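Long-range contacts in hydroxylase (Rhodococcus sp., PDB 2OR0), which probably acts as a flavin-dependent monooxygenase of the acyl-CoA dehydrogenase fold, using reduced flavin to insert one atom of molecular oxygen into a substrate: residues A134-A139 with G150-S155; A164-M169 with V185-T190; E75-E80 with T315-Y320; R64-R69 with E243-M248. All coordinates share one frame; numbering follows the deposited sequence. Where two conformers were deposited one is given.

Interaction 1: A134-A139 with G150-S155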
loop_
_atom_site.group_PDB
_atom_site.type_symbol
_atom_site.label_atom_id
_atom_site.label_comp_id
_atom_site.label_asym_id
_atom_site.label_seq_id
_atom_site.Cartn_x
_atom_site.Cartn_y
_atom_site.Cartn_z
ATOM N N ALA A 134 -3.153 -11.756 -2.517
ATOM C CA ALA A 134 -4.372 -12.573 -2.401
ATOM C C ALA A 134 -4.111 -13.953 -3.006
ATOM O O ALA A 134 -3.567 -14.050 -4.100
ATOM C CB ALA A 134 -5.574 -11.904 -3.084
ATOM N N PRO A 135 -4.458 -15.020 -2.273
ATOM C CA PRO A 135 -4.116 -16.382 -2.691
ATOM C C PRO A 135 -5.081 -16.918 -3.766
ATOM O O PRO A 135 -5.739 -17.956 -3.557
ATOM C CB PRO A 135 -4.249 -17.168 -1.394
ATOM C CG PRO A 135 -5.324 -16.470 -0.660
ATOM C CD PRO A 135 -5.164 -15.003 -0.981
HETATM N N MSE A 136 -5.103 -16.221 -4.903
HETATM C CA MSE A 136 -6.058 -16.475 -5.979
HETATM C C MSE A 136 -5.632 -17.592 -6.925
HETATM O O MSE A 136 -6.357 -17.962 -7.843
HETATM C CB MSE A 136 -6.326 -15.184 -6.771
HETATM C CG MSE A 136 -7.308 -14.225 -6.095
HETATM SE SE MSE A 136 -8.782 -15.205 -5.279
HETATM C CE MSE A 136 -8.274 -14.998 -3.391
ATOM N N GLY A 137 -4.455 -18.155 -6.704
ATOM C CA GLY A 137 -3.942 -19.181 -7.607
ATOM C C GLY A 137 -3.782 -20.543 -6.981
ATOM O O GLY A 137 -3.980 -20.708 -5.771
ATOM N N VAL A 138 -3.442 -21.524 -7.816
ATOM C CA VAL A 138 -3.191 -22.894 -7.351
ATOM C C VAL A 138 -1.785 -23.321 -7.785
ATOM O O VAL A 138 -1.457 -23.299 -8.971
ATOM C CB VAL A 138 -4.269 -23.909 -7.845
ATOM C CG1 VAL A 138 -3.922 -25.348 -7.405
ATOM C CG2 VAL A 138 -5.678 -23.514 -7.333
ATOM N N ALA A 139 -0.959 -23.667 -6.794
ATOM C CA ALA A 139 0.400 -24.154 -7.005
ATOM C C ALA A 139 0.421 -25.687 -6.838
ATOM O O ALA A 139 0.164 -26.205 -5.749
ATOM C CB ALA A 139 1.385 -23.467 -6.004
ATOM N N GLY A 150 -3.798 -19.547 -12.225
ATOM C CA GLY A 150 -4.863 -18.759 -11.596
ATOM C C GLY A 150 -5.131 -17.419 -12.268
ATOM O O GLY A 150 -4.515 -17.068 -13.287
ATOM N N ARG A 151 -6.081 -16.680 -11.692
ATOM C CA ARG A 151 -6.418 -15.330 -12.129
ATOM C C ARG A 151 -6.480 -14.451 -10.866
ATOM O O ARG A 151 -7.209 -14.759 -9.923
ATOM C CB ARG A 151 -7.758 -15.316 -12.889
ATOM C CG ARG A 151 -8.168 -13.908 -13.373
ATOM C CD ARG A 151 -9.147 -13.885 -14.546
ATOM N NE ARG A 151 -9.437 -12.485 -14.918
ATOM C CZ ARG A 151 -9.956 -12.078 -16.081
ATOM N NH1 ARG A 151 -10.264 -12.949 -17.040
ATOM N NH2 ARG A 151 -10.193 -10.783 -16.291
ATOM N N TRP A 152 -5.686 -13.384 -10.864
ATOM C CA TRP A 152 -5.597 -12.463 -9.735
ATOM C C TRP A 152 -6.115 -11.117 -10.219
ATOM O O TRP A 152 -5.996 -10.812 -11.390
ATOM C CB TRP A 152 -4.135 -12.277 -9.284
ATOM C CG TRP A 152 -3.506 -13.498 -8.644
ATOM C CD1 TRP A 152 -3.314 -13.723 -7.311
ATOM C CD2 TRP A 152 -2.961 -14.643 -9.329
ATOM N NE1 TRP A 152 -2.693 -14.939 -7.119
ATOM C CE2 TRP A 152 -2.465 -15.524 -8.339
ATOM C CE3 TRP A 152 -2.833 -14.995 -10.677
ATOM C CZ2 TRP A 152 -1.848 -16.752 -8.657
ATOM C CZ3 TRP A 152 -2.224 -16.224 -10.994
ATOM C CH2 TRP A 152 -1.754 -17.085 -9.980
ATOM N N SER A 153 -6.667 -10.317 -9.319
ATOM C CA SER A 153 -7.078 -8.958 -9.661
ATOM C C SER A 153 -6.328 -7.931 -8.806
ATOM O O SER A 153 -5.640 -8.308 -7.851
ATOM C CB SER A 153 -8.594 -8.827 -9.453
ATOM O OG SER A 153 -8.909 -9.231 -8.144
ATOM N N PHE A 154 -6.480 -6.641 -9.140
ATOM C CA PHE A 154 -5.900 -5.541 -8.357
ATOM C C PHE A 154 -4.361 -5.591 -8.356
ATOM O O PHE A 154 -3.739 -5.369 -7.317
ATOM C CB PHE A 154 -6.443 -5.540 -6.908
ATOM C CG PHE A 154 -6.717 -4.148 -6.310
ATOM C CD1 PHE A 154 -7.909 -3.908 -5.593
ATOM C CD2 PHE A 154 -5.776 -3.099 -6.395
ATOM C CE1 PHE A 154 -8.162 -2.635 -4.990
ATOM C CE2 PHE A 154 -6.031 -1.833 -5.819
ATOM C CZ PHE A 154 -7.217 -1.600 -5.118
ATOM N N SER A 155 -3.756 -5.859 -9.518
ATOM C CA SER A 155 -2.291 -5.839 -9.628
ATOM C C SER A 155 -1.785 -4.414 -9.881
ATOM O O SER A 155 -1.554 -4.026 -11.020
ATOM C CB SER A 155 -1.819 -6.799 -10.730
ATOM O OG SER A 155 -0.397 -6.858 -10.798
HETATM O O HOH W 1 -7.569 -18.327 -10.087
#

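Interaction 2: A164-M169 with V185-T190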
loop_
_atom_site.group_PDB
_atom_site.type_symbol
_atom_site.label_atom_id
_atom_site.label_comp_id
_atom_site.label_asym_id
_atom_site.label_seq_id
_atom_site.Cartn_x
_atom_site.Cartn_y
_atom_site.Cartn_z
ATOM N N ALA A 164 6.195 -10.476 -10.625
ATOM C CA ALA A 164 5.020 -10.408 -9.762
ATOM C C ALA A 164 5.244 -11.264 -8.557
ATOM O O ALA A 164 5.854 -12.323 -8.663
ATOM C CB ALA A 164 3.781 -10.879 -10.492
ATOM N N PHE A 165 4.734 -10.787 -7.426
ATOM C CA PHE A 165 4.728 -11.483 -6.162
ATOM C C PHE A 165 3.277 -11.889 -5.906
ATOM O O PHE A 165 2.448 -11.025 -5.646
ATOM C CB PHE A 165 5.141 -10.478 -5.089
ATOM C CG PHE A 165 6.076 -11.021 -4.048
ATOM C CD1 PHE A 165 7.033 -10.175 -3.448
ATOM C CD2 PHE A 165 6.025 -12.352 -3.650
ATOM C CE1 PHE A 165 7.920 -10.662 -2.482
ATOM C CE2 PHE A 165 6.929 -12.837 -2.671
ATOM C CZ PHE A 165 7.865 -11.987 -2.106
ATOM N N LEU A 166 2.935 -13.172 -5.970
ATOM C CA LEU A 166 1.517 -13.553 -5.923
ATOM C C LEU A 166 1.235 -14.555 -4.839
ATOM O O LEU A 166 2.112 -15.346 -4.499
ATOM C CB LEU A 166 1.080 -14.154 -7.267
ATOM C CG LEU A 166 1.359 -13.326 -8.518
ATOM C CD1 LEU A 166 1.258 -14.209 -9.801
ATOM C CD2 LEU A 166 0.415 -12.084 -8.562
ATOM N N GLY A 167 0.010 -14.553 -4.314
ATOM C CA GLY A 167 -0.397 -15.590 -3.362
ATOM C C GLY A 167 -0.965 -16.803 -4.085
ATOM O O GLY A 167 -1.560 -16.681 -5.158
ATOM N N ALA A 168 -0.787 -17.980 -3.505
ATOM C CA ALA A 168 -1.365 -19.186 -4.065
ATOM C C ALA A 168 -1.619 -20.196 -2.972
ATOM O O ALA A 168 -0.883 -20.252 -1.978
ATOM C CB ALA A 168 -0.446 -19.768 -5.122
HETATM N N MSE A 169 -2.667 -20.985 -3.142
HETATM C CA MSE A 169 -2.881 -22.162 -2.305
HETATM C C MSE A 169 -2.146 -23.350 -2.926
HETATM O O MSE A 169 -1.977 -23.409 -4.135
HETATM C CB MSE A 169 -4.363 -22.493 -2.170
HETATM C CG MSE A 169 -5.245 -21.336 -1.714
HETATM SE SE MSE A 169 -4.729 -20.599 0.038
HETATM C CE MSE A 169 -5.150 -22.111 1.204
ATOM N N VAL A 185 4.712 -16.454 -4.245
ATOM C CA VAL A 185 5.531 -16.967 -5.358
ATOM C C VAL A 185 5.992 -15.811 -6.240
ATOM O O VAL A 185 5.263 -14.822 -6.411
ATOM C CB VAL A 185 4.746 -18.039 -6.210
ATOM C CG1 VAL A 185 4.363 -19.238 -5.357
ATOM C CG2 VAL A 185 3.489 -17.436 -6.874
ATOM N N ILE A 186 7.200 -15.912 -6.783
ATOM C CA ILE A 186 7.729 -14.862 -7.658
ATOM C C ILE A 186 7.805 -15.369 -9.105
ATOM O O ILE A 186 8.327 -16.467 -9.350
ATOM C CB ILE A 186 9.122 -14.358 -7.172
ATOM C CG1 ILE A 186 9.007 -13.674 -5.807
ATOM C CG2 ILE A 186 9.749 -13.391 -8.161
ATOM C CD1 ILE A 186 9.694 -14.459 -4.699
ATOM N N LEU A 187 7.267 -14.583 -10.049
ATOM C CA LEU A 187 7.243 -14.943 -11.481
ATOM C C LEU A 187 7.739 -13.789 -12.307
ATOM O O LEU A 187 7.399 -12.648 -12.019
ATOM C CB LEU A 187 5.823 -15.274 -11.967
ATOM C CG LEU A 187 5.186 -16.613 -11.616
ATOM C CD1 LEU A 187 4.788 -16.656 -10.167
ATOM C CD2 LEU A 187 3.970 -16.843 -12.492
ATOM N N PRO A 188 8.557 -14.071 -13.339
ATOM C CA PRO A 188 8.921 -13.031 -14.289
ATOM C C PRO A 188 7.724 -12.732 -15.198
ATOM O O PRO A 188 6.858 -13.598 -15.350
ATOM C CB PRO A 188 10.053 -13.675 -15.091
ATOM C CG PRO A 188 9.824 -15.153 -14.965
ATOM C CD PRO A 188 9.202 -15.366 -13.637
ATOM N N ARG A 189 7.689 -11.528 -15.785
ATOM C CA ARG A 189 6.542 -11.066 -16.586
ATOM C C ARG A 189 6.315 -11.956 -17.801
ATOM O O ARG A 189 5.201 -12.089 -18.311
ATOM C CB ARG A 189 6.734 -9.614 -17.037
ATOM C CG ARG A 189 5.579 -9.079 -17.854
ATOM C CD ARG A 189 5.250 -7.662 -17.490
ATOM N NE ARG A 189 4.689 -6.959 -18.638
ATOM C CZ ARG A 189 4.555 -5.640 -18.720
ATOM N NH1 ARG A 189 4.931 -4.856 -17.709
ATOM N NH2 ARG A 189 4.037 -5.099 -19.815
ATOM N N THR A 190 7.407 -12.558 -18.255
ATOM C CA THR A 190 7.377 -13.544 -19.315
ATOM C C THR A 190 6.455 -14.746 -19.008
ATOM O O THR A 190 5.935 -15.404 -19.934
ATOM C CB THR A 190 8.831 -13.998 -19.621
ATOM O OG1 THR A 190 8.901 -14.383 -20.995
ATOM C CG2 THR A 190 9.263 -15.137 -18.720
#

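Interaction 3: E75-E80 with T315-Y320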
loop_
_atom_site.group_PDB
_atom_site.type_symbol
_atom_site.label_atom_id
_atom_site.label_comp_id
_atom_site.label_asym_id
_atom_site.label_seq_id
_atom_site.Cartn_x
_atom_site.Cartn_y
_atom_site.Cartn_z
ATOM N N GLU A 75 16.965 1.107 3.087
ATOM C CA GLU A 75 16.527 0.558 4.380
ATOM C C GLU A 75 16.028 1.586 5.397
ATOM O O GLU A 75 16.361 1.502 6.592
ATOM C CB GLU A 75 17.615 -0.322 5.014
ATOM C CG GLU A 75 18.187 -1.350 4.048
ATOM C CD GLU A 75 19.415 -2.089 4.590
ATOM O OE1 GLU A 75 19.683 -2.026 5.815
ATOM O OE2 GLU A 75 20.095 -2.743 3.764
ATOM N N VAL A 76 15.184 2.522 4.946
ATOM C CA VAL A 76 14.658 3.563 5.847
ATOM C C VAL A 76 13.848 3.002 7.023
ATOM O O VAL A 76 13.363 1.869 6.980
ATOM C CB VAL A 76 13.904 4.708 5.075
ATOM C CG1 VAL A 76 14.780 5.244 3.959
ATOM C CG2 VAL A 76 12.558 4.239 4.522
ATOM N N HIS A 77 13.741 3.801 8.091
ATOM C CA HIS A 77 12.873 3.516 9.225
ATOM C C HIS A 77 11.435 3.517 8.673
ATOM O O HIS A 77 11.118 4.336 7.820
ATOM C CB HIS A 77 13.032 4.641 10.271
ATOM C CG HIS A 77 12.306 4.396 11.552
ATOM N ND1 HIS A 77 10.972 4.705 11.729
ATOM C CD2 HIS A 77 12.726 3.862 12.721
ATOM C CE1 HIS A 77 10.605 4.365 12.951
ATOM N NE2 HIS A 77 11.649 3.848 13.574
ATOM N N PRO A 78 10.565 2.614 9.161
ATOM C CA PRO A 78 9.149 2.583 8.726
ATOM C C PRO A 78 8.451 3.960 8.725
ATOM O O PRO A 78 7.598 4.216 7.861
ATOM C CB PRO A 78 8.493 1.670 9.767
ATOM C CG PRO A 78 9.570 0.755 10.183
ATOM C CD PRO A 78 10.848 1.567 10.154
ATOM N N ARG A 79 8.787 4.828 9.687
ATOM C CA ARG A 79 8.183 6.162 9.748
ATOM C C ARG A 79 8.486 6.919 8.485
ATOM O O ARG A 79 7.593 7.535 7.914
ATOM C CB ARG A 79 8.645 6.970 10.971
ATOM C CG ARG A 79 8.405 8.489 10.855
ATOM C CD ARG A 79 8.786 9.244 12.149
ATOM N NE ARG A 79 7.862 8.976 13.258
ATOM C CZ ARG A 79 6.715 9.626 13.465
ATOM N NH1 ARG A 79 5.959 9.325 14.510
ATOM N NH2 ARG A 79 6.316 10.577 12.625
ATOM N N GLU A 80 9.746 6.888 8.046
ATOM C CA GLU A 80 10.128 7.573 6.813
ATOM C C GLU A 80 9.409 7.016 5.575
ATOM O O GLU A 80 9.016 7.777 4.675
ATOM C CB GLU A 80 11.648 7.511 6.567
ATOM C CG GLU A 80 12.011 8.273 5.278
ATOM C CD GLU A 80 13.507 8.495 5.082
ATOM O OE1 GLU A 80 14.305 8.115 5.964
ATOM O OE2 GLU A 80 13.867 9.062 4.041
ATOM N N THR A 315 2.339 3.156 15.826
ATOM C CA THR A 315 2.497 1.705 15.871
ATOM C C THR A 315 3.869 1.237 15.349
ATOM O O THR A 315 4.540 0.426 16.001
ATOM C CB THR A 315 1.406 0.980 15.068
ATOM O OG1 THR A 315 0.110 1.360 15.573
ATOM C CG2 THR A 315 1.596 -0.542 15.196
ATOM N N ALA A 316 4.260 1.742 14.175
ATOM C CA ALA A 316 5.507 1.366 13.517
ATOM C C ALA A 316 6.743 1.828 14.321
ATOM O O ALA A 316 7.706 1.070 14.426
ATOM C CB ALA A 316 5.561 1.913 12.085
ATOM N N ASP A 317 6.707 3.063 14.863
ATOM C CA ASP A 317 7.778 3.582 15.741
ATOM C C ASP A 317 8.070 2.633 16.886
ATOM O O ASP A 317 9.233 2.332 17.190
ATOM C CB ASP A 317 7.335 4.861 16.430
ATOM C CG ASP A 317 7.487 6.072 15.598
ATOM O OD1 ASP A 317 8.198 6.074 14.576
ATOM O OD2 ASP A 317 6.870 7.070 16.012
ATOM N N ARG A 318 6.993 2.232 17.553
ATOM C CA ARG A 318 7.039 1.413 18.748
ATOM C C ARG A 318 7.463 -0.009 18.440
ATOM O O ARG A 318 8.265 -0.586 19.189
ATOM C CB ARG A 318 5.692 1.429 19.443
ATOM C CG ARG A 318 5.580 0.561 20.677
ATOM C CD ARG A 318 4.350 0.999 21.549
ATOM N NE ARG A 318 3.255 1.431 20.668
ATOM C CZ ARG A 318 2.373 0.599 20.099
ATOM N NH1 ARG A 318 1.431 1.076 19.292
ATOM N NH2 ARG A 318 2.428 -0.710 20.342
ATOM N N PHE A 319 6.921 -0.576 17.354
ATOM C CA PHE A 319 7.331 -1.910 16.907
ATOM C C PHE A 319 8.827 -1.880 16.562
ATOM O O PHE A 319 9.573 -2.784 16.937
ATOM C CB PHE A 319 6.505 -2.346 15.684
ATOM C CG PHE A 319 5.113 -2.886 16.016
ATOM C CD1 PHE A 319 4.540 -2.720 17.278
ATOM C CD2 PHE A 319 4.351 -3.526 15.014
ATOM C CE1 PHE A 319 3.246 -3.207 17.568
ATOM C CE2 PHE A 319 3.068 -4.023 15.291
ATOM C CZ PHE A 319 2.516 -3.863 16.566
ATOM N N TYR A 320 9.256 -0.856 15.839
ATOM C CA TYR A 320 10.665 -0.744 15.488
ATOM C C TYR A 320 11.547 -0.708 16.748
ATOM O O TYR A 320 12.570 -1.370 16.776
ATOM C CB TYR A 320 10.939 0.475 14.622
ATOM C CG TYR A 320 12.371 0.527 14.094
ATOM C CD1 TYR A 320 12.693 -0.023 12.854
ATOM C CD2 TYR A 320 13.402 1.138 14.839
ATOM C CE1 TYR A 320 13.996 0.008 12.368
ATOM C CE2 TYR A 320 14.719 1.200 14.346
ATOM C CZ TYR A 320 15.003 0.626 13.119
ATOM O OH TYR A 320 16.282 0.662 12.618
HETATM O O HOH W 2 11.281 3.777 16.430
#

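Interaction 4: R64-R69 with E243-M248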
loop_
_atom_site.group_PDB
_atom_site.type_symbol
_atom_site.label_atom_id
_atom_site.label_comp_id
_atom_site.label_asym_id
_atom_site.label_seq_id
_atom_site.Cartn_x
_atom_site.Cartn_y
_atom_site.Cartn_z
ATOM N N ARG A 64 12.854 2.125 -3.754
ATOM C CA ARG A 64 14.017 1.592 -3.049
ATOM C C ARG A 64 14.071 1.908 -1.543
ATOM O O ARG A 64 15.015 1.489 -0.831
ATOM C CB ARG A 64 15.282 2.067 -3.751
ATOM C CG ARG A 64 15.519 1.291 -5.051
ATOM C CD ARG A 64 16.836 1.645 -5.689
ATOM N NE ARG A 64 16.909 3.071 -5.971
ATOM C CZ ARG A 64 17.826 3.626 -6.753
ATOM N NH1 ARG A 64 18.753 2.856 -7.344
ATOM N NH2 ARG A 64 17.815 4.950 -6.948
ATOM N N LEU A 65 13.051 2.616 -1.058
ATOM C CA LEU A 65 12.939 2.975 0.361
ATOM C C LEU A 65 13.203 1.826 1.330
ATOM O O LEU A 65 13.960 1.985 2.291
ATOM C CB LEU A 65 11.579 3.627 0.667
ATOM C CG LEU A 65 11.376 5.079 0.199
ATOM C CD1 LEU A 65 9.894 5.469 0.261
ATOM C CD2 LEU A 65 12.226 6.042 1.008
ATOM N N LEU A 66 12.595 0.671 1.072
ATOM C CA LEU A 66 12.692 -0.468 1.972
ATOM C C LEU A 66 13.534 -1.595 1.364
ATOM O O LEU A 66 13.495 -2.727 1.834
ATOM C CB LEU A 66 11.296 -0.990 2.324
ATOM C CG LEU A 66 10.283 -0.002 2.928
ATOM C CD1 LEU A 66 8.911 -0.659 2.980
ATOM C CD2 LEU A 66 10.729 0.516 4.331
ATOM N N GLN A 67 14.273 -1.271 0.309
ATOM C CA GLN A 67 15.120 -2.233 -0.396
ATOM C C GLN A 67 16.461 -2.422 0.356
ATOM O O GLN A 67 16.946 -1.468 0.974
ATOM C CB GLN A 67 15.367 -1.703 -1.800
ATOM C CG GLN A 67 15.911 -2.704 -2.805
ATOM C CD GLN A 67 15.535 -2.324 -4.221
ATOM O OE1 GLN A 67 14.376 -1.974 -4.494
ATOM N NE2 GLN A 67 16.504 -2.386 -5.140
ATOM N N PRO A 68 17.040 -3.649 0.335
ATOM C CA PRO A 68 18.405 -3.851 0.909
ATOM C C PRO A 68 19.455 -2.932 0.287
ATOM O O PRO A 68 19.384 -2.627 -0.908
ATOM C CB PRO A 68 18.728 -5.323 0.578
ATOM C CG PRO A 68 17.391 -5.982 0.408
ATOM C CD PRO A 68 16.465 -4.913 -0.172
ATOM N N ARG A 69 20.402 -2.470 1.110
ATOM C CA ARG A 69 21.525 -1.628 0.633
ATOM C C ARG A 69 22.381 -2.368 -0.380
ATOM O O ARG A 69 22.913 -1.753 -1.308
ATOM C CB ARG A 69 22.401 -1.139 1.803
ATOM C CG ARG A 69 21.790 0.023 2.570
ATOM C CD ARG A 69 22.581 0.321 3.852
ATOM N NE ARG A 69 21.799 1.092 4.822
ATOM C CZ ARG A 69 21.644 2.417 4.787
ATOM N NH1 ARG A 69 22.213 3.137 3.810
ATOM N NH2 ARG A 69 20.915 3.025 5.728
ATOM N N GLU A 243 19.246 -6.431 10.354
ATOM C CA GLU A 243 18.600 -5.125 10.320
ATOM C C GLU A 243 17.204 -5.153 10.982
ATOM O O GLU A 243 16.366 -5.991 10.613
ATOM C CB GLU A 243 18.510 -4.611 8.878
ATOM C CG GLU A 243 19.824 -4.603 8.108
ATOM C CD GLU A 243 20.086 -5.879 7.297
ATOM O OE1 GLU A 243 19.542 -6.959 7.613
ATOM O OE2 GLU A 243 20.870 -5.797 6.343
ATOM N N PRO A 244 16.953 -4.249 11.960
ATOM C CA PRO A 244 15.634 -4.268 12.599
ATOM C C PRO A 244 14.486 -4.052 11.597
ATOM O O PRO A 244 13.439 -4.646 11.766
ATOM C CB PRO A 244 15.709 -3.137 13.626
ATOM C CG PRO A 244 17.209 -3.004 13.923
ATOM C CD PRO A 244 17.822 -3.208 12.549
ATOM N N LEU A 245 14.710 -3.246 10.558
ATOM C CA LEU A 245 13.688 -3.028 9.545
ATOM C C LEU A 245 13.134 -4.367 9.041
ATOM O O LEU A 245 11.909 -4.583 9.036
ATOM C CB LEU A 245 14.203 -2.187 8.385
ATOM C CG LEU A 245 13.231 -2.141 7.187
ATOM C CD1 LEU A 245 11.900 -1.391 7.522
ATOM C CD2 LEU A 245 13.931 -1.539 6.010
ATOM N N PHE A 246 14.037 -5.278 8.679
ATOM C CA PHE A 246 13.640 -6.535 8.054
ATOM C C PHE A 246 13.110 -7.542 9.022
ATOM O O PHE A 246 12.679 -8.619 8.619
ATOM C CB PHE A 246 14.772 -7.103 7.195
ATOM C CG PHE A 246 15.152 -6.205 6.088
ATOM C CD1 PHE A 246 14.178 -5.722 5.212
ATOM C CD2 PHE A 246 16.467 -5.796 5.921
ATOM C CE1 PHE A 246 14.514 -4.869 4.180
ATOM C CE2 PHE A 246 16.807 -4.944 4.883
ATOM C CZ PHE A 246 15.817 -4.475 4.009
ATOM N N ASN A 247 13.099 -7.195 10.302
ATOM C CA ASN A 247 12.474 -8.069 11.270
ATOM C C ASN A 247 11.139 -7.564 11.790
ATOM O O ASN A 247 10.603 -8.102 12.753
ATOM C CB ASN A 247 13.432 -8.406 12.408
ATOM C CG ASN A 247 14.607 -9.238 11.933
ATOM O OD1 ASN A 247 14.543 -10.466 11.954
ATOM N ND2 ASN A 247 15.677 -8.573 11.490
HETATM N N MSE A 248 10.617 -6.523 11.147
HETATM C CA MSE A 248 9.275 -5.976 11.491
HETATM C C MSE A 248 8.145 -6.985 11.178
HETATM O O MSE A 248 8.300 -7.824 10.297
HETATM C CB MSE A 248 9.048 -4.662 10.735
HETATM C CG MSE A 248 9.928 -3.500 11.214
HETATM SE SE MSE A 248 9.266 -2.749 12.871
HETATM C CE MSE A 248 7.574 -1.919 12.182
#

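Interaction 1: A134-A139 with G150-S155
Trp152 and Met136 meet at the open end of a beta hairpin, away from its turn, where the indole of Trp152 lies between the two chains. The CB of Met136, a selenomethionine, lies over the five-membered ring of Trp152, 3.7 Å from its centroid and 24° off the normal, a CH-pi contact. In the conformer described, CG of Met136 stands beside the backbone N (chi1 -79°) and the selenium end leads away; CB makes the contact. At the rim of the indole, Ala134 O comes near the ring plane, 3.2 Å from Trp152 CD1. Gly137 continues the seam past the six-membered ring, its CA 3.4 Å from Trp152 CZ2. A water links the two chains here, donating to Met136 O at 2.6 Å and accepting from Arg151 N at 2.7 Å. Around this, the indole NE1 hydrogen-bonds to Gly167 O on strand 163-170, and the ring also touches Leu166 of that strand and Val214 of strand 210-214. Strands 137-142 and 145-155 belong to the mixed sheet, in which strand 163-170 runs parallel to strand 137-142.

Interaction 2: A164-M169 with V185-T190
Ala164 and Leu187 form one end of an antiparallel ladder that illustrates antiparallel pairing in a twisted pair of strands, their short axes running at 138° to each other. Ala164 N donates to Leu187 O at 2.8 Å, and Leu187 N returns a bond to Ala164 O at 3.0 Å. The second hydrogen-bonded pair joins Leu166 and Val185, with Leu166 N to Val185 O at 2.9 Å and Val185 N to Leu166 O at 2.8 Å. Between them Phe165 and Ile186 make the non-hydrogen-bonded pair, where CA-H...O contacts from Ile186 CA to Ala164 O and from Phe165 CA to Val185 O supplement the ladder.

On one face of the sheet, Phe165 and Ile186 project side by side. Ile186 CG1, set beside its own backbone N (chi1 -65°), lies over the phenyl face in a CH-pi contact, 4.0 Å from the centroid, while CD1 reaches on to Phe165 CE2 at 3.8 Å. The other face carries Ala164, Leu166, Val185 and Leu187; there Val185 CG2 packs on Leu166 CB at 4.1 Å, and the CD1 methyls of Leu166 and Leu187 meet.

That aliphatic face rests on strands 145-155 and 210-214 through Leu148, Trp152, Leu212 and Val214. Phe165 meets the ring of Tyr133, and strand 182-188 pairs onward with strand 224-226.

Interaction 3: E75-E80 with T315-Y320
Arg79 and Asp317 tie a capped helix start to a long helix of the acyl-CoA dehydrogenase C-terminal domain, an example of a helix N-terminus held by a side-chain cap and, across the contact, a salt bridge. The guanidinium grips the carboxylate side-on: NH1 reaches OD2 of Asp317 at 2.9 Å and NE reaches OD1 at 3.2 Å, the first bond nearly straight at 168°. The two flat groups are nearly coplanar, and a bend at chi3 (-70°) turns the guanidinium to this pose. Beside it, the edge of His77 points at the face of Tyr320, CD2 lying over its centre, with centroids 4.3 Å apart and planes at 53°. Pro78, in the first turn of helix 78-91, packs on helix 292-324, touching Ala316 CB with its own CB at 3.7 Å and Tyr320 CD1 with its CD.

Behind this first shell, Glu83 one turn along takes Arg79 NH2 in a second salt bridge, so the arginine is shared between two acids. Met253 and Leu256 of helix 250-277 pack against Pro78. The His77 ring is itself fixed at both nitrogens: ND1 caps helix 78-91 by accepting from Arg79 N at 3.0 Å, while NE2 is 2.9 Å from a water that donates to Asp317 O.

Interaction 4: R64-R69 with E243-M248
Leu245 and Phe246 reach the turn at Leu66 through different first torsions. Leu245 has CG opposite its backbone N (chi1 170°), whereas Phe246 keeps CG beside the N (chi1 -61°), and from neighbouring positions of a short 3-10 segment both side chains arrive at the 64-69 loop. The methyl branches of the two leucines meet with the side chains crossing at about a right angle, Leu66 CD2 lying 3.9 Å from Leu245 CD1. Phe246 presents its ring edge: Leu66 O lies near the ring plane, 3.3 Å from CE1. Further round, CZ approaches Pro68, 4.0 Å from its N and 4.2 Å from its CG.

Residues 64-67 form a type I beta turn, closed by Gln67 N to Arg64 O at 3.1 Å. Asn247 ND2 donates to Glu243 O at 2.8 Å, linking the residues that flank the 3-10 segment, and also to Arg241 O. Trp107 meets the Phe246 ring and hydrogen-bonds to Leu245 O, while Phe81 packs on Leu66 and Trp121 on Pro68.

The contact illustrates how two loops whose touching residues are buried, one between helices 51-60 and 78-91, the other between helices 234-239 and 250-277, join without a mutual hydrogen bond. It is mainly apolar; the carbonyl oxygen at the aromatic edge is consistent with weak attraction to slightly positive ring C-H groups.

The four contacts fall into two pairs. Interactions 1 and 2 share the mixed sheet, their centres 9 Å apart, and are joined by a probable backbone hydrogen bond from Ala139 N to Met169 O at 2.9 Å. Interactions 3 and 4, with centres 10 Å apart, are coupled through the loop before helix 78-91: Glu75 OE2 lies 2.7 Å from Arg69 N, and Val76 N is 3.0 Å from Leu65 O, both probable hydrogen bonds. Their segments alternate along the chain, and the sheet contacts are nested inside the loops they close. Between the pairs nothing touches; interactions 2 and 4 approach to about 11 Å between nearest atoms.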